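Local structure of excinuclease ABC, subunit A. (Deinococcus radiodurans, 2VF7) at residues 327-332 against 349-354; 611-615 against 701-707; 694-698 against 711-715; 320-325 against 356-361. The protein probably binds DNA and hydrolyses ATP as a zinc-containing UvrA-family ABC protein that takes part in recognising damage for nucleotide excision repair. The protein carries 1 engineered substitution. One frame throughout, in Å; residues are numbered along the deposited sequence.

How the interactions relate
The four contacts form two separate pairs on opposite sides of the chain's centre. Interactions 1 and 4 are successive levels of one helical hairpin, made by helices 317-328 and 345-365, with centres 10 Å apart; they meet where Ala-353 CB lies 3.7 Å from Leu-324 O. Interactions 2 and 3 share helix 705-716, have centres 12 Å apart, and join through Phe-701 CD1 and Leu-711 CD1 at 4.1 Å. Interaction 1 lies about 60 Å from interaction 2 at the nearest atoms. Interactions 3 and 4 come closest to nucleotide: the side chain of Val-694 is about 11 Å, and that of Val-320 about 12 Å, each from a different bound ADP.

Interaction 1 (327-332 against 349-354); sequences YAEERE and LQRMAA
Tyr-327 and Ala-328 supply most of the apolar contact with helix 345-365. A flat ring suits Tyr-327, for it offers an edge to Leu-349, whose CD2 lies near the ring plane 3.6 Å from Tyr-327 CD2, and a face to Glu-332 CG of its own segment; Phe-304 meets the ring too. Next to it Tyr-327 CB rests on Ala-353 CB at 3.8 Å, and Ala-328 CB touches Ala-354 CA at 3.6 Å; methyl side chains suit this level, since the backbones come as near as 4.5 Å between Ala-328 CA and Ala-354 CA.

One hydrogen bond spans the segments. Gln-350 NE2 donates to Ala-328 O over 2.9 Å, in the carbonyl plane but clearly bent, with an N-H...O angle of 137°. The glutamine reaches it because its chain turns at chi2 (-76°), and its CG also lies against Glu-330 CG. Were Gln-350 an alanine, the Ala-328 carbonyl would probably lose this donor and Glu-330 CG its packing partner.

Leu-349 also packs on Ala-127 of helix 116-127. The arrangement is that of a helical hairpin near its connection, where a side-chain amide of one helix meets a backbone carbonyl of the chain leaving the other.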
# COMPACT_ATOMS: atom_id res chain seq x y z
N TYR A 327 22.84 -34.84 -0.11
CA TYR A 327 22.55 -34.48 -1.50
C TYR A 327 23.37 -33.26 -1.93
O TYR A 327 23.72 -33.11 -3.10
CB TYR A 327 21.06 -34.22 -1.69
CG TYR A 327 20.20 -35.47 -1.60
CD1 TYR A 327 20.01 -36.13 -0.38
CD2 TYR A 327 19.58 -36.00 -2.73
CE1 TYR A 327 19.23 -37.28 -0.29
CE2 TYR A 327 18.79 -37.14 -2.66
CZ TYR A 327 18.62 -37.78 -1.44
OH TYR A 327 17.83 -38.91 -1.37
N ALA A 328 23.67 -32.40 -0.95
CA ALA A 328 24.47 -31.19 -1.17
C ALA A 328 25.96 -31.51 -1.32
O ALA A 328 26.65 -30.92 -2.16
CB ALA A 328 24.25 -30.20 -0.03
N GLU A 329 26.45 -32.44 -0.50
CA GLU A 329 27.85 -32.83 -0.48
C GLU A 329 28.15 -33.98 -1.46
O GLU A 329 29.24 -34.56 -1.46
CB GLU A 329 28.29 -33.20 0.94
CG GLU A 329 28.11 -32.08 1.98
CD GLU A 329 28.50 -32.50 3.40
OE1 GLU A 329 28.37 -33.71 3.74
OE2 GLU A 329 28.93 -31.61 4.18
N GLU A 330 27.16 -34.30 -2.30
CA GLU A 330 27.27 -35.31 -3.35
C GLU A 330 27.59 -36.71 -2.80
O GLU A 330 28.47 -37.41 -3.32
CB GLU A 330 28.29 -34.88 -4.43
CG GLU A 330 27.97 -33.46 -5.08
CD GLU A 330 29.31 -32.95 -5.82
OE1 GLU A 330 29.41 -31.64 -5.81
OE2 GLU A 330 30.14 -33.86 -6.51
N ARG A 331 26.88 -37.10 -1.75
CA ARG A 331 26.96 -38.47 -1.20
C ARG A 331 25.60 -39.07 -0.78
O ARG A 331 25.41 -39.48 0.37
CB ARG A 331 28.01 -38.60 -0.07
CG ARG A 331 28.58 -37.30 0.49
CD ARG A 331 27.78 -36.74 1.65
NE ARG A 331 28.10 -37.38 2.93
CZ ARG A 331 27.62 -36.98 4.11
NH1 ARG A 331 26.80 -35.94 4.19
NH2 ARG A 331 27.97 -37.63 5.21
N GLU A 332 24.67 -39.13 -1.73
CA GLU A 332 23.39 -39.83 -1.58
C GLU A 332 23.66 -41.34 -1.56
O GLU A 332 24.82 -41.75 -1.72
CB GLU A 332 22.45 -39.50 -2.74
CG GLU A 332 22.31 -38.02 -3.06
CD GLU A 332 23.36 -37.53 -4.04
OE1 GLU A 332 24.37 -36.95 -3.59
OE2 GLU A 332 23.17 -37.74 -5.26
N LEU A 349 19.45 -30.72 -8.59
CA LEU A 349 19.32 -31.24 -7.22
C LEU A 349 20.53 -30.87 -6.36
O LEU A 349 20.39 -30.64 -5.15
CB LEU A 349 19.12 -32.76 -7.25
CG LEU A 349 19.18 -33.56 -5.93
CD1 LEU A 349 18.07 -34.60 -5.86
CD2 LEU A 349 20.57 -34.19 -5.73
N GLN A 350 21.71 -30.81 -6.98
CA GLN A 350 22.93 -30.47 -6.26
C GLN A 350 22.89 -29.01 -5.80
O GLN A 350 23.18 -28.73 -4.63
CB GLN A 350 24.17 -30.73 -7.13
CG GLN A 350 25.50 -30.84 -6.33
CD GLN A 350 26.07 -29.47 -5.84
OE1 GLN A 350 25.93 -28.44 -6.56
NE2 GLN A 350 26.64 -29.48 -4.63
N ARG A 351 22.51 -28.11 -6.73
CA ARG A 351 22.58 -26.67 -6.46
C ARG A 351 21.50 -26.19 -5.49
O ARG A 351 21.64 -25.13 -4.87
CB ARG A 351 22.55 -25.85 -7.77
CG ARG A 351 21.19 -25.72 -8.44
CD ARG A 351 21.07 -24.38 -9.16
NE ARG A 351 19.68 -23.94 -9.26
CZ ARG A 351 18.99 -23.33 -8.29
NH1 ARG A 351 19.56 -23.07 -7.11
NH2 ARG A 351 17.73 -22.96 -8.50
N MET A 352 20.45 -26.99 -5.34
CA MET A 352 19.31 -26.65 -4.50
C MET A 352 19.48 -27.16 -3.07
O MET A 352 19.29 -26.40 -2.12
CB MET A 352 18.01 -27.18 -5.10
CG MET A 352 17.72 -26.66 -6.50
SD MET A 352 16.20 -27.32 -7.21
CE MET A 352 15.15 -25.89 -7.05
N ALA A 353 19.83 -28.43 -2.93
CA ALA A 353 20.08 -29.02 -1.61
C ALA A 353 21.16 -28.28 -0.83
O ALA A 353 21.11 -28.22 0.40
CB ALA A 353 20.43 -30.49 -1.75
N ALA A 354 22.14 -27.72 -1.55
CA ALA A 354 23.19 -26.89 -0.94
C ALA A 354 22.67 -25.49 -0.60
O ALA A 354 23.03 -24.92 0.43
CB ALA A 354 24.40 -26.81 -1.87

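Interaction 2 (611-615 against 701-707); sequences QVRKL and FADESAI
A helix resting on the turn between helices 694-700 and 705-716 forms this contact in the second ABC half: helix 609-617 packs against the type I beta turn from Phe-701 to Glu-704 and the first turn of helix 705-716, with Val-612 and Leu-615 meeting Phe-701 and Ile-707. Ile-707 is the hub. Its CD1 lies 3.8 Å from Gln-611 CB, 3.9 Å from Val-612 CG2 and 4.2 Å from Leu-615 CD1, so one methyl group touches two neighbouring residues and a third one turn further along the facing helix. With CG1 anti to the carbonyl carbon (chi1 -68°), that branch extends to helix 609-617, while CG2 covers a face of the Phe-701 ring within its own segment. Branching at CB suits isoleucine to both tasks, one arm for the helix and one for the ring; an alanine in its place would probably open a gap between helix 609-617 and the Phe-701 ring.

Phe-701 itself reaches the helix obliquely, CE2 standing 4.1 Å from Leu-615 CD1. Glu-704, at the N-cap position of helix 705-716, turns its aliphatic CG to the edge of the phenylalanine ring and lays OE2 4.0 Å from Leu-615 CD1. Its charge is met by Arg-682 in a salt bridge, and Gln-611 NE2 donates to Gly-607 O. Lys-614 NZ bonds to Gln-611 O at 2.9 Å, sharing that acceptor with the helical N-H of Leu-615 from the opposite face. The whole is the tight turn of a helical hairpin, 694-716, covered by helix 609-617.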
# COMPACT_ATOMS: atom_id res chain seq x y z
N GLN A 611 -16.52 2.42 41.26
CA GLN A 611 -16.67 3.31 42.42
C GLN A 611 -16.46 4.76 42.02
O GLN A 611 -17.12 5.67 42.54
CB GLN A 611 -15.68 2.97 43.52
CG GLN A 611 -14.89 1.65 43.37
CD GLN A 611 -15.77 0.41 43.26
OE1 GLN A 611 -16.81 0.28 43.95
NE2 GLN A 611 -15.36 -0.52 42.39
N VAL A 612 -15.52 4.96 41.09
CA VAL A 612 -15.26 6.26 40.51
C VAL A 612 -16.56 6.82 39.91
O VAL A 612 -16.87 7.99 40.10
CB VAL A 612 -14.12 6.19 39.44
CG1 VAL A 612 -13.96 7.51 38.71
CG2 VAL A 612 -12.80 5.79 40.08
N ARG A 613 -17.34 5.98 39.23
CA ARG A 613 -18.53 6.49 38.54
C ARG A 613 -19.64 6.79 39.55
O ARG A 613 -20.43 7.71 39.38
CB ARG A 613 -19.02 5.48 37.52
CG ARG A 613 -18.01 5.15 36.47
CD ARG A 613 -18.64 4.33 35.37
NE ARG A 613 -18.80 2.93 35.76
CZ ARG A 613 -19.98 2.35 36.01
NH1 ARG A 613 -21.10 3.03 35.91
NH2 ARG A 613 -20.01 1.08 36.33
N LYS A 614 -19.69 5.96 40.58
CA LYS A 614 -20.46 6.18 41.82
C LYS A 614 -20.23 7.56 42.46
O LYS A 614 -21.17 8.22 42.87
CB LYS A 614 -20.09 5.05 42.78
CG LYS A 614 -20.87 4.98 44.04
CD LYS A 614 -20.19 4.08 45.06
CE LYS A 614 -19.15 4.82 45.92
NZ LYS A 614 -17.80 4.88 45.29
N LEU A 615 -18.97 8.00 42.52
CA LEU A 615 -18.60 9.29 43.15
C LEU A 615 -19.00 10.47 42.29
O LEU A 615 -19.19 11.57 42.80
CB LEU A 615 -17.08 9.37 43.39
CG LEU A 615 -16.36 8.44 44.37
CD1 LEU A 615 -14.85 8.62 44.32
CD2 LEU A 615 -16.89 8.62 45.81
N PHE A 701 -7.02 10.07 45.43
CA PHE A 701 -7.97 9.11 46.01
C PHE A 701 -7.52 8.51 47.33
O PHE A 701 -8.05 7.47 47.73
CB PHE A 701 -8.21 7.95 45.05
CG PHE A 701 -9.00 8.32 43.84
CD1 PHE A 701 -8.42 8.26 42.58
CD2 PHE A 701 -10.32 8.74 43.97
CE1 PHE A 701 -9.17 8.60 41.44
CE2 PHE A 701 -11.07 9.08 42.86
CZ PHE A 701 -10.50 9.00 41.59
N ALA A 702 -6.55 9.15 47.98
CA ALA A 702 -6.01 8.72 49.26
C ALA A 702 -7.06 8.27 50.29
O ALA A 702 -6.82 7.33 51.04
CB ALA A 702 -5.17 9.83 49.85
N ASP A 703 -8.20 8.96 50.33
CA ASP A 703 -9.22 8.69 51.33
C ASP A 703 -10.44 7.91 50.82
O ASP A 703 -11.43 7.76 51.54
CB ASP A 703 -9.65 10.00 52.00
CG ASP A 703 -8.64 10.48 53.05
OD1 ASP A 703 -8.36 11.70 53.10
OD2 ASP A 703 -8.14 9.63 53.82
N GLU A 704 -10.35 7.40 49.59
CA GLU A 704 -11.35 6.49 49.02
C GLU A 704 -10.72 5.12 49.02
O GLU A 704 -9.92 4.79 48.14
CB GLU A 704 -11.75 6.86 47.60
CG GLU A 704 -11.25 8.20 47.13
CD GLU A 704 -11.95 9.34 47.79
OE1 GLU A 704 -11.28 10.26 48.29
OE2 GLU A 704 -13.19 9.32 47.84
N SER A 705 -11.08 4.33 50.02
CA SER A 705 -10.33 3.17 50.45
C SER A 705 -10.07 2.10 49.37
O SER A 705 -8.93 1.68 49.17
CB SER A 705 -11.04 2.58 51.66
OG SER A 705 -10.35 1.48 52.19
N ALA A 706 -11.13 1.67 48.69
CA ALA A 706 -11.05 0.58 47.72
C ALA A 706 -10.31 0.96 46.44
O ALA A 706 -9.65 0.12 45.83
CB ALA A 706 -12.47 0.07 47.40
N ILE A 707 -10.46 2.22 46.02
CA ILE A 707 -9.76 2.73 44.85
C ILE A 707 -8.29 2.82 45.21
O ILE A 707 -7.46 2.17 44.59
CB ILE A 707 -10.32 4.09 44.36
CG1 ILE A 707 -11.75 3.93 43.79
CG2 ILE A 707 -9.42 4.70 43.28
CD1 ILE A 707 -12.58 5.16 43.88

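Interaction 3 (694-698 against 711-715); sequences VDEAH and LDTLR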
# COMPACT_ATOMS: atom_id res chain seq x y z
N VAL A 694 -0.93 6.76 37.64
CA VAL A 694 -1.20 5.94 38.84
C VAL A 694 -0.68 6.63 40.11
O VAL A 694 -1.35 6.64 41.15
CB VAL A 694 -0.70 4.44 38.71
CG1 VAL A 694 -0.71 3.74 40.05
CG2 VAL A 694 -1.59 3.67 37.77
N ASP A 695 0.50 7.24 40.01
CA ASP A 695 1.05 8.10 41.06
C ASP A 695 0.16 9.29 41.46
O ASP A 695 0.03 9.56 42.65
CB ASP A 695 2.39 8.69 40.61
CG ASP A 695 3.54 7.71 40.71
OD1 ASP A 695 4.65 8.13 40.31
OD2 ASP A 695 3.36 6.55 41.19
N GLU A 696 -0.40 10.02 40.49
CA GLU A 696 -1.19 11.22 40.80
C GLU A 696 -2.56 10.83 41.31
O GLU A 696 -3.16 11.56 42.10
CB GLU A 696 -1.40 12.13 39.58
CG GLU A 696 -0.19 12.59 38.77
CD GLU A 696 -0.59 13.11 37.35
OE1 GLU A 696 0.07 14.05 36.85
OE2 GLU A 696 -1.56 12.58 36.74
N ALA A 697 -3.08 9.69 40.86
CA ALA A 697 -4.38 9.21 41.34
C ALA A 697 -4.27 8.62 42.74
O ALA A 697 -5.28 8.47 43.45
CB ALA A 697 -4.97 8.19 40.37
N HIS A 698 -3.03 8.30 43.13
CA HIS A 698 -2.69 7.76 44.43
C HIS A 698 -2.86 8.88 45.46
O HIS A 698 -3.43 8.66 46.54
CB HIS A 698 -1.26 7.23 44.38
CG HIS A 698 -0.74 6.70 45.68
ND1 HIS A 698 -0.07 7.48 46.59
CD2 HIS A 698 -0.75 5.44 46.20
CE1 HIS A 698 0.29 6.74 47.63
NE2 HIS A 698 -0.11 5.50 47.41
N LEU A 711 -4.89 0.97 43.27
CA LEU A 711 -3.79 1.83 42.84
C LEU A 711 -2.49 1.58 43.57
O LEU A 711 -1.41 1.84 43.01
CB LEU A 711 -4.17 3.29 43.08
CG LEU A 711 -5.41 3.89 42.42
CD1 LEU A 711 -5.60 5.31 42.93
CD2 LEU A 711 -5.30 3.88 40.90
N ASP A 712 -2.58 1.10 44.81
CA ASP A 712 -1.39 0.82 45.63
C ASP A 712 -0.58 -0.37 45.10
O ASP A 712 0.65 -0.30 45.04
CB ASP A 712 -1.79 0.61 47.11
CG ASP A 712 -0.62 0.77 48.07
OD1 ASP A 712 0.02 1.85 48.08
OD2 ASP A 712 -0.34 -0.19 48.83
N THR A 713 -1.28 -1.46 44.74
CA THR A 713 -0.65 -2.64 44.11
C THR A 713 -0.06 -2.32 42.72
O THR A 713 0.96 -2.86 42.33
CB THR A 713 -1.63 -3.84 43.96
OG1 THR A 713 -2.80 -3.44 43.23
CG2 THR A 713 -2.02 -4.37 45.31
N LEU A 714 -0.71 -1.44 41.97
CA LEU A 714 -0.16 -0.99 40.69
C LEU A 714 1.08 -0.15 40.87
O LEU A 714 1.93 -0.10 40.00
CB LEU A 714 -1.20 -0.19 39.93
CG LEU A 714 -2.35 -1.01 39.39
CD1 LEU A 714 -3.43 -0.05 38.92
CD2 LEU A 714 -1.87 -1.92 38.23
N ARG A 715 1.18 0.50 42.02
CA ARG A 715 2.30 1.39 42.28
C ARG A 715 3.48 0.59 42.76
O ARG A 715 4.59 0.74 42.25
CB ARG A 715 1.90 2.48 43.27
CG ARG A 715 2.55 3.81 43.01
CD ARG A 715 1.99 4.90 43.93
NE ARG A 715 3.03 5.83 44.36
CZ ARG A 715 3.87 5.60 45.37
NH1 ARG A 715 3.81 4.46 46.05
NH2 ARG A 715 4.79 6.50 45.69
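Asp-695 OD2 forms a salt bridge with Arg-715 NE, 3.3 Å away, joining two roughly antiparallel helices of the second ABC half. Helices 694-700 and 705-716 make a short helical hairpin; the axes of their segments approach to 9.6 Å and cross at -140°. The carboxylate comes across the arginine chain rather than end-on to it, its plane 53° from that of the guanidinium, and OD2 also lies close to the CG and CD methylenes.

The same arginine crosses over His-698. Its guanidinium stacks on the imidazole with centres 4.4 Å apart and planes 21° apart, and Arg-715 CD adds a CH-pi contact over the ring, 3.9 Å from the ring centroid. Arginine suits the place because its long chain lets a methylene cover the ring while the head group reaches both carboxylate and imidazole. The imidazole reaches this place because its CG is anti to the backbone N (chi1 177°). At the ring edge, near its plane, Asp-712 OD1 stands 3.7 Å from His-698 NE2, where the carboxylate would probably polarise the imidazole. Phe-708 also meets this ring.

Deeper in, apolar groups fill the interface. Val-694 CG1 touches Leu-714 CB at 4.0 Å, and Met-602 of helix 602-605 touches both of these side chains. Leu-711 pushes CD1 against the facing helix, where Ala-697, with only a methyl group, leaves its backbone accessible. The leucine methyl makes the tightest approach of the whole contact: Leu-711 CD1 lies 3.2 Å from the carbonyl oxygen Ala-697 O.

Interaction 4 (320-325 against 356-361); sequences VSELLR and LVKRLD
Leu-324 and Leu-360 form the apolar centre of the contact, their chains crossing at about a right angle with the two CD1 methyls 3.8 Å apart. Leu-324 CD1 also rests on Leu-356 CB at 3.9 Å, so a single methyl lies between residues one turn apart on the facing helix. Val-320 CG1 closes on Leu-360 CD1 at 4.3 Å from the preceding turn of its own helix. Long, unbranched-at-CB leucines suit this interior, for they can reach over the distance of 9.6 Å that separates the segment axes. Leu-356 continues the core outward to Leu-116 and Leu-123 of helix 116-127.

Ser-321 sits where the backbones come nearest, its CA 5.8 Å from that of Val-357, and its small side chain permits this approach. The hydroxyl extends away from its own backbone N (chi1 -162°) and ends on Val-357 CG2 at 3.5 Å and near Leu-360 CB. Buried by these carbons, Ser-321 OG has no hydrogen-bonding partner in the model, which is probably a modest energetic cost.

Val-357 uses that same CG2 to touch the aliphatic start of Arg-325, 3.9 Å from its CB, so the arginine begins in the packing and carries its charge to the more open edge of the contact. There Arg-325 NH2 faces Asp-361 OD1 at 4.0 Å, with the oxygen near the guanidinium plane: an attraction between opposite charges, too long for a salt bridge. The whole is a near-antiparallel helical hairpin, its segments crossing at -148°, with a leucine-rich seam and a charged margin.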
# COMPACT_ATOMS: atom_id res chain seq x y z
N VAL A 320 15.38 -31.79 8.90
CA VAL A 320 15.34 -31.48 7.47
C VAL A 320 16.76 -31.19 6.96
O VAL A 320 17.13 -31.62 5.87
CB VAL A 320 14.40 -30.29 7.15
CG1 VAL A 320 14.47 -29.91 5.69
CG2 VAL A 320 12.95 -30.63 7.52
N SER A 321 17.54 -30.46 7.76
CA SER A 321 18.92 -30.11 7.41
C SER A 321 19.77 -31.33 7.13
O SER A 321 20.37 -31.45 6.05
CB SER A 321 19.56 -29.27 8.52
OG SER A 321 20.71 -28.57 8.06
N GLU A 322 19.81 -32.25 8.09
CA GLU A 322 20.68 -33.43 8.02
C GLU A 322 20.15 -34.52 7.08
O GLU A 322 20.85 -35.49 6.78
CB GLU A 322 20.98 -33.98 9.43
CG GLU A 322 19.74 -34.42 10.21
CD GLU A 322 19.95 -34.45 11.72
OE1 GLU A 322 20.42 -33.43 12.28
OE2 GLU A 322 19.63 -35.49 12.35
N LEU A 323 18.90 -34.35 6.62
CA LEU A 323 18.36 -35.16 5.52
C LEU A 323 18.84 -34.59 4.19
O LEU A 323 19.10 -35.34 3.25
CB LEU A 323 16.83 -35.17 5.55
CG LEU A 323 16.07 -36.16 6.44
CD1 LEU A 323 14.65 -35.65 6.71
CD2 LEU A 323 16.02 -37.55 5.80
N LEU A 324 18.95 -33.26 4.12
CA LEU A 324 19.27 -32.56 2.88
C LEU A 324 20.74 -32.57 2.46
O LEU A 324 21.03 -32.59 1.26
CB LEU A 324 18.76 -31.11 2.91
CG LEU A 324 17.26 -30.87 2.64
CD1 LEU A 324 16.94 -29.40 2.79
CD2 LEU A 324 16.82 -31.37 1.27
N ARG A 325 21.67 -32.56 3.42
CA ARG A 325 23.09 -32.30 3.12
C ARG A 325 23.91 -33.40 2.40
O ARG A 325 24.86 -33.07 1.69
CB ARG A 325 23.85 -31.71 4.32
CG ARG A 325 24.30 -32.70 5.39
CD ARG A 325 25.52 -32.16 6.14
NE ARG A 325 25.23 -30.90 6.83
CZ ARG A 325 24.92 -30.79 8.12
NH1 ARG A 325 24.85 -31.87 8.89
NH2 ARG A 325 24.67 -29.59 8.64
N LEU A 356 19.48 -24.74 0.04
CA LEU A 356 18.57 -24.90 1.16
C LEU A 356 19.30 -25.12 2.49
O LEU A 356 18.88 -24.61 3.52
CB LEU A 356 17.61 -26.06 0.91
CG LEU A 356 16.19 -25.72 0.47
CD1 LEU A 356 15.50 -26.94 -0.10
CD2 LEU A 356 15.39 -25.14 1.64
N VAL A 357 20.38 -25.88 2.45
CA VAL A 357 21.10 -26.22 3.67
C VAL A 357 21.99 -25.06 4.15
O VAL A 357 22.33 -24.99 5.33
CB VAL A 357 21.90 -27.54 3.49
CG1 VAL A 357 23.25 -27.28 2.87
CG2 VAL A 357 22.06 -28.28 4.81
N LYS A 358 22.34 -24.15 3.24
CA LYS A 358 23.10 -22.96 3.59
C LYS A 358 22.20 -22.02 4.39
O LYS A 358 22.60 -21.51 5.44
CB LYS A 358 23.62 -22.25 2.33
CG LYS A 358 24.51 -21.03 2.58
CD LYS A 358 24.34 -19.97 1.48
CE LYS A 358 22.93 -19.33 1.52
NZ LYS A 358 22.63 -18.47 0.33
N ARG A 359 20.99 -21.79 3.88
CA ARG A 359 19.95 -21.07 4.61
C ARG A 359 19.65 -21.70 5.96
O ARG A 359 19.60 -21.00 6.96
CB ARG A 359 18.67 -20.99 3.78
CG ARG A 359 18.66 -19.85 2.80
CD ARG A 359 17.80 -20.16 1.60
NE ARG A 359 18.47 -19.72 0.38
CZ ARG A 359 18.24 -18.57 -0.25
NH1 ARG A 359 17.32 -17.72 0.19
NH2 ARG A 359 18.94 -18.27 -1.35
N LEU A 360 19.49 -23.02 5.98
CA LEU A 360 19.15 -23.74 7.21
C LEU A 360 20.19 -23.60 8.31
O LEU A 360 19.84 -23.58 9.49
CB LEU A 360 18.87 -25.22 6.91
CG LEU A 360 17.46 -25.58 6.45
CD1 LEU A 360 17.46 -26.80 5.55
CD2 LEU A 360 16.55 -25.79 7.64
N ASP A 361 21.46 -23.48 7.94
CA ASP A 361 22.57 -23.33 8.91
C ASP A 361 22.45 -22.05 9.73
O ASP A 361 22.75 -22.05 10.92
CB ASP A 361 23.94 -23.41 8.22
CG ASP A 361 24.57 -24.82 8.29
OD1 ASP A 361 24.16 -25.65 9.14
OD2 ASP A 361 25.50 -25.10 7.50